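Local structure of type III effector HopU1 (Pseudomonas syringae pv. tomato, 3U0J) at residues S153-L158 against R226-S231; G166-G171 against F220-K225; A196-T201 against I242-M247. The protein is a type III effector that probably transfers ADP-ribose from NAD+ to arginine side chains and has an RNA-binding target in plant immunity. All blocks are in the same frame, centred on the assembly; numbering follows the deposited sequence.

How the interactions relate
Interactions 1 and 3 lie in the buried middle of the chain, their centres about 9 Å apart, and both use the small antiparallel sheet in which strand 241-243 runs between 199-201 and 227-229. Interaction 2 is partly buried and belongs to the neighbouring five-stranded sheet. Interaction 1 joins a helix to a strand by leucine, alanine and isoleucine contacts, with a water as its polar link. Interaction 2 is regular antiparallel pairing with six backbone bonds, whereas interaction 3 pairs briefly and then opens into aromatic, methionine and water contacts. Probable backbone hydrogen bonds join interaction 3 to both others, Ala228 O with Met243 N and Tyr169 N with Thr201 O.

Interaction 1 of 3, residues S153-L158 against R226-S231; sequences SALNRL and RGADIS
Leu158 meets Asp229 at the backbone, CD1 lying 3.9 Å from Asp229 O, while the flat carboxylate of Asp229 lies apart from the helix and is held within its own segment. Its OD1 takes Ser231 N at 3.0 Å, nearly along the C-O axis, and Ser231 OG on the syn side, 19° out of the carboxylate plane. The first of these bonds closes an Asx turn at the end of strand 227-229, and the two donors together fix the rotation of the group, while OD2 forms a salt bridge with Arg202.

The apolar centre is the CG2 branch of Ile230, which meets two leucine methyls from successive helical turns. Leu155 CD2 comes to 3.8 Å from it on an oblique approach, and Leu158 CD1 to 4.0 Å at about a right angle. With CG1 set between the backbone N and carbonyl carbon (chi1 60°), the CG2 methyl is left to face the helix. Ala228 CB points straight at Leu155 and touches both its CB and its CD2, the latter at 4.0 Å. The polar link is a water that accepts from Asp229 N at 3.1 Å and donates weakly to Leu158 O.

Helix 145-162 is thus laid against the outermost strand of a three-stranded antiparallel sheet. Ile95 of helix 89-99 touches both Leu158 and Ile230, adding a second helix to the apolar group, while Met243 of the adjoining strand 241-243 touches Leu155 and Ile230. Backbone bonds tie Ala228 to Met243 and Gly227 to Phe164.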
# COMPACT_ATOMS: atom_id res chain seq x y z
N SER A 153 -8.40 -7.72 2.46
CA SER A 153 -8.99 -8.84 1.73
C SER A 153 -8.45 -8.90 0.31
O SER A 153 -8.10 -9.97 -0.18
CB SER A 153 -10.52 -8.74 1.70
OG SER A 153 -11.10 -9.83 1.01
N ALA A 154 -8.36 -7.75 -0.36
CA ALA A 154 -7.89 -7.72 -1.73
C ALA A 154 -6.52 -8.37 -1.81
O ALA A 154 -6.30 -9.27 -2.63
CB ALA A 154 -7.83 -6.32 -2.25
N LEU A 155 -5.61 -7.91 -0.96
CA LEU A 155 -4.25 -8.44 -1.01
C LEU A 155 -4.27 -9.93 -0.69
O LEU A 155 -3.50 -10.69 -1.26
CB LEU A 155 -3.33 -7.69 -0.06
CG LEU A 155 -3.37 -6.16 -0.11
CD1 LEU A 155 -2.31 -5.57 0.82
CD2 LEU A 155 -3.21 -5.59 -1.52
N ASN A 156 -5.14 -10.36 0.20
CA ASN A 156 -5.20 -11.77 0.54
C ASN A 156 -5.66 -12.63 -0.65
O ASN A 156 -4.99 -13.61 -0.99
CB ASN A 156 -6.03 -12.04 1.81
CG ASN A 156 -5.25 -11.81 3.11
OD1 ASN A 156 -4.03 -11.92 3.13
ND2 ASN A 156 -5.95 -11.51 4.20
N ARG A 157 -6.79 -12.26 -1.27
CA ARG A 157 -7.29 -12.89 -2.48
C ARG A 157 -6.18 -13.00 -3.53
O ARG A 157 -6.01 -14.04 -4.15
CB ARG A 157 -8.40 -12.04 -3.10
CG ARG A 157 -9.85 -12.52 -2.97
CD ARG A 157 -10.25 -12.48 -1.56
NE ARG A 157 -11.63 -12.07 -1.25
CZ ARG A 157 -12.60 -12.92 -0.93
NH1 ARG A 157 -12.40 -14.23 -1.00
NH2 ARG A 157 -13.78 -12.47 -0.56
N LEU A 158 -5.43 -11.92 -3.74
CA LEU A 158 -4.39 -11.92 -4.77
C LEU A 158 -3.17 -12.74 -4.40
O LEU A 158 -2.63 -13.47 -5.22
CB LEU A 158 -3.95 -10.50 -5.12
CG LEU A 158 -4.85 -9.57 -5.94
CD1 LEU A 158 -4.39 -8.12 -5.82
CD2 LEU A 158 -4.95 -10.01 -7.41
N ARG A 226 6.66 -13.08 0.32
CA ARG A 226 5.25 -13.04 -0.05
C ARG A 226 4.67 -11.61 -0.10
O ARG A 226 4.71 -10.87 0.88
CB ARG A 226 4.46 -13.92 0.91
CG ARG A 226 3.05 -14.26 0.45
CD ARG A 226 2.49 -15.48 1.22
NE ARG A 226 1.03 -15.41 1.34
CZ ARG A 226 0.18 -16.18 0.67
NH1 ARG A 226 0.63 -17.10 -0.18
NH2 ARG A 226 -1.13 -16.03 0.86
N GLY A 227 4.13 -11.24 -1.25
CA GLY A 227 3.55 -9.92 -1.43
C GLY A 227 2.52 -9.86 -2.55
O GLY A 227 2.33 -10.82 -3.31
N ALA A 228 1.83 -8.73 -2.67
CA ALA A 228 0.73 -8.67 -3.60
C ALA A 228 1.03 -7.82 -4.83
O ALA A 228 1.37 -6.64 -4.72
CB ALA A 228 -0.53 -8.18 -2.90
N ASP A 229 0.91 -8.42 -5.99
CA ASP A 229 1.09 -7.68 -7.22
C ASP A 229 -0.27 -7.11 -7.59
O ASP A 229 -1.16 -7.83 -8.04
CB ASP A 229 1.61 -8.58 -8.32
CG ASP A 229 1.72 -7.86 -9.63
OD1 ASP A 229 1.42 -6.65 -9.66
OD2 ASP A 229 2.11 -8.51 -10.64
N ILE A 230 -0.42 -5.81 -7.36
CA ILE A 230 -1.67 -5.10 -7.56
C ILE A 230 -1.62 -4.23 -8.82
O ILE A 230 -2.49 -3.38 -9.05
CB ILE A 230 -1.90 -4.15 -6.38
CG1 ILE A 230 -0.74 -3.14 -6.30
CG2 ILE A 230 -2.07 -4.95 -5.07
CD1 ILE A 230 -1.02 -1.96 -5.45
N SER A 231 -0.59 -4.42 -9.63
CA SER A 231 -0.45 -3.60 -10.82
C SER A 231 -1.71 -3.61 -11.68
O SER A 231 -2.00 -2.65 -12.37
CB SER A 231 0.76 -4.03 -11.63
OG SER A 231 0.65 -5.39 -11.99
O HOH W 1 -0.32 -11.22 -6.31

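Interaction 2 of 3, residues G166-G171 against F220-K225; sequences GTVYRG and FQISLK
Phe220 pairs with Arg170 by two backbone bonds: Phe220 N to Arg170 O is nearly straight, whereas Arg170 N to Phe220 O is more bent (N-H...O 144°). On the same face their CB atoms meet at 3.6 Å, and the phenyl ring continues obliquely past Arg170 CB to Tyr192. Gln221 points to the other face, where its CG lies 3.9 Å from Tyr169 CE1. The two side chains run the same way, with ring and amide planes 79° apart. With CG opposite the backbone N (chi1 177°) and the chain extended beyond it, the glutamine brings NE2 to 3.3 Å from a water that also bonds Thr167 OG1.

Ile222 is bonded in both directions to Val168, with Ile222 N to Val168 O at 2.9 Å. Its CB touches Val168 CG2, and its CD1 runs beside Arg170 CG at 4.1 Å. Ser223 lies opposite Thr167 in a non-hydrogen-bonded pair, its CA-H directed to Gly166 O. At Leu224 the pairing closes with Gly166: Leu224 N reaches Gly166 O at 2.8 Å, while CD1 lies across both methyls of Val168. By Lys225 the chain is turning a corner.

Strand 167-172 is outermost in the mixed five-stranded sheet, and on its other side Tyr169 bonds to the backbone of Thr201. Arg170, whose aliphatic part packs against Thr200, stands in a Tyr-Arg-Gly sequence, consistent by position with the first-strand arginine of the R-S-E ADP-ribosyltransferases.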
# COMPACT_ATOMS: atom_id res chain seq x y z
N GLY A 166 10.57 -12.31 -4.45
CA GLY A 166 11.60 -11.65 -5.22
C GLY A 166 11.99 -10.29 -4.69
O GLY A 166 11.62 -9.91 -3.59
N THR A 167 12.74 -9.55 -5.49
CA THR A 167 13.29 -8.28 -5.05
C THR A 167 12.44 -7.11 -5.54
O THR A 167 12.04 -7.06 -6.70
CB THR A 167 14.76 -8.10 -5.53
OG1 THR A 167 15.60 -9.04 -4.85
CG2 THR A 167 15.25 -6.69 -5.25
N VAL A 168 12.14 -6.20 -4.62
CA VAL A 168 11.43 -4.98 -4.95
C VAL A 168 12.19 -3.88 -4.26
O VAL A 168 13.09 -4.16 -3.46
CB VAL A 168 10.02 -4.98 -4.39
CG1 VAL A 168 9.19 -6.04 -5.07
CG2 VAL A 168 10.05 -5.19 -2.88
N TYR A 169 11.82 -2.63 -4.56
CA TYR A 169 12.55 -1.46 -4.11
C TYR A 169 11.62 -0.39 -3.55
O TYR A 169 10.44 -0.36 -3.90
CB TYR A 169 13.38 -0.87 -5.26
CG TYR A 169 14.34 -1.86 -5.89
CD1 TYR A 169 15.64 -2.02 -5.41
CD2 TYR A 169 13.95 -2.63 -6.98
CE1 TYR A 169 16.51 -2.92 -5.98
CE2 TYR A 169 14.81 -3.53 -7.57
CZ TYR A 169 16.08 -3.68 -7.07
OH TYR A 169 16.92 -4.58 -7.68
N ARG A 170 12.17 0.47 -2.70
CA ARG A 170 11.45 1.56 -2.04
C ARG A 170 12.40 2.73 -1.99
O ARG A 170 13.57 2.56 -1.67
CB ARG A 170 11.18 1.22 -0.58
CG ARG A 170 9.82 0.69 -0.28
CD ARG A 170 8.85 1.79 0.02
NE ARG A 170 8.85 2.21 1.41
CZ ARG A 170 8.03 3.16 1.88
NH1 ARG A 170 7.16 3.76 1.04
NH2 ARG A 170 8.10 3.51 3.17
N GLY A 171 11.89 3.91 -2.26
CA GLY A 171 12.68 5.11 -2.11
C GLY A 171 12.01 5.99 -1.08
O GLY A 171 10.81 6.22 -1.15
N PHE A 220 15.62 1.31 -0.16
CA PHE A 220 15.40 0.01 0.45
C PHE A 220 15.40 -1.06 -0.61
O PHE A 220 14.63 -0.99 -1.57
CB PHE A 220 14.05 -0.01 1.17
CG PHE A 220 14.03 0.79 2.43
CD1 PHE A 220 14.40 0.23 3.63
CD2 PHE A 220 13.64 2.12 2.42
CE1 PHE A 220 14.38 0.98 4.80
CE2 PHE A 220 13.61 2.86 3.60
CZ PHE A 220 13.98 2.28 4.79
N GLN A 221 16.27 -2.04 -0.45
CA GLN A 221 16.26 -3.16 -1.36
C GLN A 221 15.71 -4.33 -0.60
O GLN A 221 16.37 -4.87 0.29
CB GLN A 221 17.66 -3.48 -1.84
CG GLN A 221 17.71 -4.69 -2.72
CD GLN A 221 19.11 -5.00 -3.14
OE1 GLN A 221 19.79 -4.15 -3.74
NE2 GLN A 221 19.57 -6.20 -2.84
N ILE A 222 14.49 -4.70 -0.94
CA ILE A 222 13.72 -5.66 -0.16
C ILE A 222 13.53 -6.94 -0.94
O ILE A 222 13.16 -6.92 -2.12
CB ILE A 222 12.34 -5.08 0.13
CG1 ILE A 222 12.49 -3.64 0.62
CG2 ILE A 222 11.60 -5.94 1.11
CD1 ILE A 222 11.18 -2.96 0.88
N SER A 223 13.82 -8.07 -0.31
CA SER A 223 13.48 -9.34 -0.91
C SER A 223 12.31 -9.93 -0.14
O SER A 223 12.35 -10.06 1.09
CB SER A 223 14.68 -10.28 -0.95
OG SER A 223 15.00 -10.73 0.35
N LEU A 224 11.26 -10.26 -0.88
CA LEU A 224 10.00 -10.66 -0.29
C LEU A 224 9.81 -12.14 -0.45
O LEU A 224 10.10 -12.71 -1.52
CB LEU A 224 8.86 -9.94 -0.99
CG LEU A 224 8.90 -8.41 -0.93
CD1 LEU A 224 8.01 -7.81 -1.99
CD2 LEU A 224 8.50 -7.93 0.46
N LYS A 225 9.32 -12.77 0.60
CA LYS A 225 8.85 -14.13 0.47
C LYS A 225 7.42 -14.11 -0.06
O LYS A 225 7.00 -14.99 -0.82
CB LYS A 225 8.90 -14.84 1.82
CG LYS A 225 10.29 -14.88 2.43
CD LYS A 225 10.30 -15.65 3.75
CE LYS A 225 11.70 -15.76 4.31
NZ LYS A 225 11.73 -16.63 5.51
O HOH W 2 17.36 -8.57 -2.37

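Interaction 3 of 3, residues A196-T201 against I242-M247; sequences AFMSTT and IMLPMM
The ring of Phe197 is the tightly packed part: Met246 CG sits over one face, 4.0 Å from the centroid and 24° off the normal, shifted toward the rim. Leu244 O approaches the ring edge near its plane. The sulfurs of Met243 and Met246 add oblique Met-aromatic contacts, Met246 SD lying 5.0 Å from the Phe197 centroid, and His98 meets the same ring edge-to-face.

Further along, Met198 CB touches Leu244 CD2 at 3.7 Å, and Leu244 N bonds Met198 O at 2.9 Å. Two donors then grip Ile242 O: Thr200 N, nearly in line with the carbonyl, and Thr200 OG1 at 2.9 Å, tilted 34° from its plane. OG1 stands between the backbone N and the carbonyl carbon (chi1 72°), which turns the hydroxyl to Ile242 O. Ile242 N returns a bond to Thr200 O. By sequence, Ser199-Thr200-Thr201 probably corresponds to the Ser-Thr-Ser element of R-S-E ADP-ribosyltransferases, with Glu239 and Glu241 as the probable Glu-X-Glu pair; Ser199 OG bonds Glu241 weakly.

The looser part is the backbone beside the ring, beyond the last strand pair. There a water accepts from Met198 N at 2.7 Å and lies 2.7 Å from Ala196 O and 2.8 Å from Pro245 O, spanning the separated backbones.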
# COMPACT_ATOMS: atom_id res chain seq x y z
N ALA A 196 1.59 0.10 8.47
CA ALA A 196 0.69 0.39 7.37
C ALA A 196 0.94 -0.56 6.19
O ALA A 196 1.71 -1.50 6.31
CB ALA A 196 0.81 1.83 6.95
N PHE A 197 0.27 -0.30 5.07
CA PHE A 197 0.43 -1.11 3.86
C PHE A 197 1.67 -0.66 3.11
O PHE A 197 1.63 0.38 2.47
CB PHE A 197 -0.78 -0.88 2.94
CG PHE A 197 -2.07 -1.36 3.52
CD1 PHE A 197 -2.45 -2.68 3.40
CD2 PHE A 197 -2.89 -0.50 4.20
CE1 PHE A 197 -3.63 -3.13 3.95
CE2 PHE A 197 -4.07 -0.94 4.76
CZ PHE A 197 -4.44 -2.26 4.63
N MET A 198 2.75 -1.43 3.15
CA MET A 198 3.96 -1.02 2.44
C MET A 198 3.81 -1.11 0.93
O MET A 198 3.26 -2.08 0.38
CB MET A 198 5.20 -1.78 2.87
CG MET A 198 6.47 -0.98 2.56
SD MET A 198 8.00 -1.88 2.80
CE MET A 198 8.10 -1.92 4.57
N SER A 199 4.31 -0.09 0.25
CA SER A 199 4.20 -0.01 -1.19
C SER A 199 5.60 -0.04 -1.75
O SER A 199 6.48 0.68 -1.29
CB SER A 199 3.50 1.28 -1.59
OG SER A 199 3.54 1.44 -2.99
N THR A 200 5.81 -0.88 -2.75
CA THR A 200 7.15 -1.09 -3.26
C THR A 200 7.10 -1.22 -4.78
O THR A 200 6.01 -1.38 -5.34
CB THR A 200 7.78 -2.37 -2.66
OG1 THR A 200 7.16 -3.54 -3.23
CG2 THR A 200 7.63 -2.39 -1.12
N THR A 201 8.24 -1.16 -5.44
CA THR A 201 8.22 -1.29 -6.89
C THR A 201 9.25 -2.30 -7.37
O THR A 201 10.33 -2.40 -6.81
CB THR A 201 8.45 0.05 -7.59
OG1 THR A 201 8.41 -0.15 -9.01
CG2 THR A 201 9.79 0.59 -7.24
N ILE A 242 4.26 -3.78 -5.90
CA ILE A 242 3.93 -4.89 -5.04
C ILE A 242 3.57 -4.26 -3.68
O ILE A 242 4.31 -3.39 -3.21
CB ILE A 242 5.15 -5.77 -4.86
CG1 ILE A 242 5.66 -6.26 -6.22
CG2 ILE A 242 4.84 -6.92 -3.96
CD1 ILE A 242 4.61 -6.97 -7.02
N MET A 243 2.45 -4.67 -3.08
CA MET A 243 1.97 -4.08 -1.81
C MET A 243 2.00 -5.16 -0.73
O MET A 243 1.74 -6.33 -1.03
CB MET A 243 0.55 -3.50 -1.99
CG MET A 243 -0.05 -2.76 -0.77
SD MET A 243 -1.66 -1.92 -1.05
CE MET A 243 -1.16 -0.49 -1.99
N LEU A 244 2.35 -4.80 0.50
CA LEU A 244 2.38 -5.77 1.60
C LEU A 244 1.21 -5.58 2.54
O LEU A 244 0.73 -4.48 2.70
CB LEU A 244 3.66 -5.64 2.43
CG LEU A 244 4.98 -6.13 1.83
CD1 LEU A 244 4.71 -7.26 0.89
CD2 LEU A 244 5.63 -5.02 1.06
N PRO A 245 0.75 -6.66 3.19
CA PRO A 245 -0.30 -6.56 4.20
C PRO A 245 0.16 -5.74 5.41
O PRO A 245 1.36 -5.67 5.64
CB PRO A 245 -0.51 -8.01 4.64
CG PRO A 245 0.11 -8.85 3.57
CD PRO A 245 1.23 -8.05 3.02
N MET A 246 -0.77 -5.17 6.18
CA MET A 246 -0.46 -4.50 7.44
C MET A 246 0.57 -5.28 8.27
O MET A 246 0.62 -6.51 8.22
CB MET A 246 -1.73 -4.32 8.29
CG MET A 246 -2.79 -3.41 7.72
SD MET A 246 -4.30 -3.53 8.71
CE MET A 246 -4.19 -5.19 9.33
N MET A 247 1.39 -4.56 9.04
CA MET A 247 2.33 -5.19 9.98
C MET A 247 3.35 -6.12 9.33
O MET A 247 3.66 -7.19 9.87
CB MET A 247 1.60 -5.94 11.10
CG MET A 247 1.19 -5.03 12.25
SD MET A 247 2.57 -4.14 13.00
CE MET A 247 1.72 -2.70 13.59
O HOH W 3 3.02 -3.45 4.99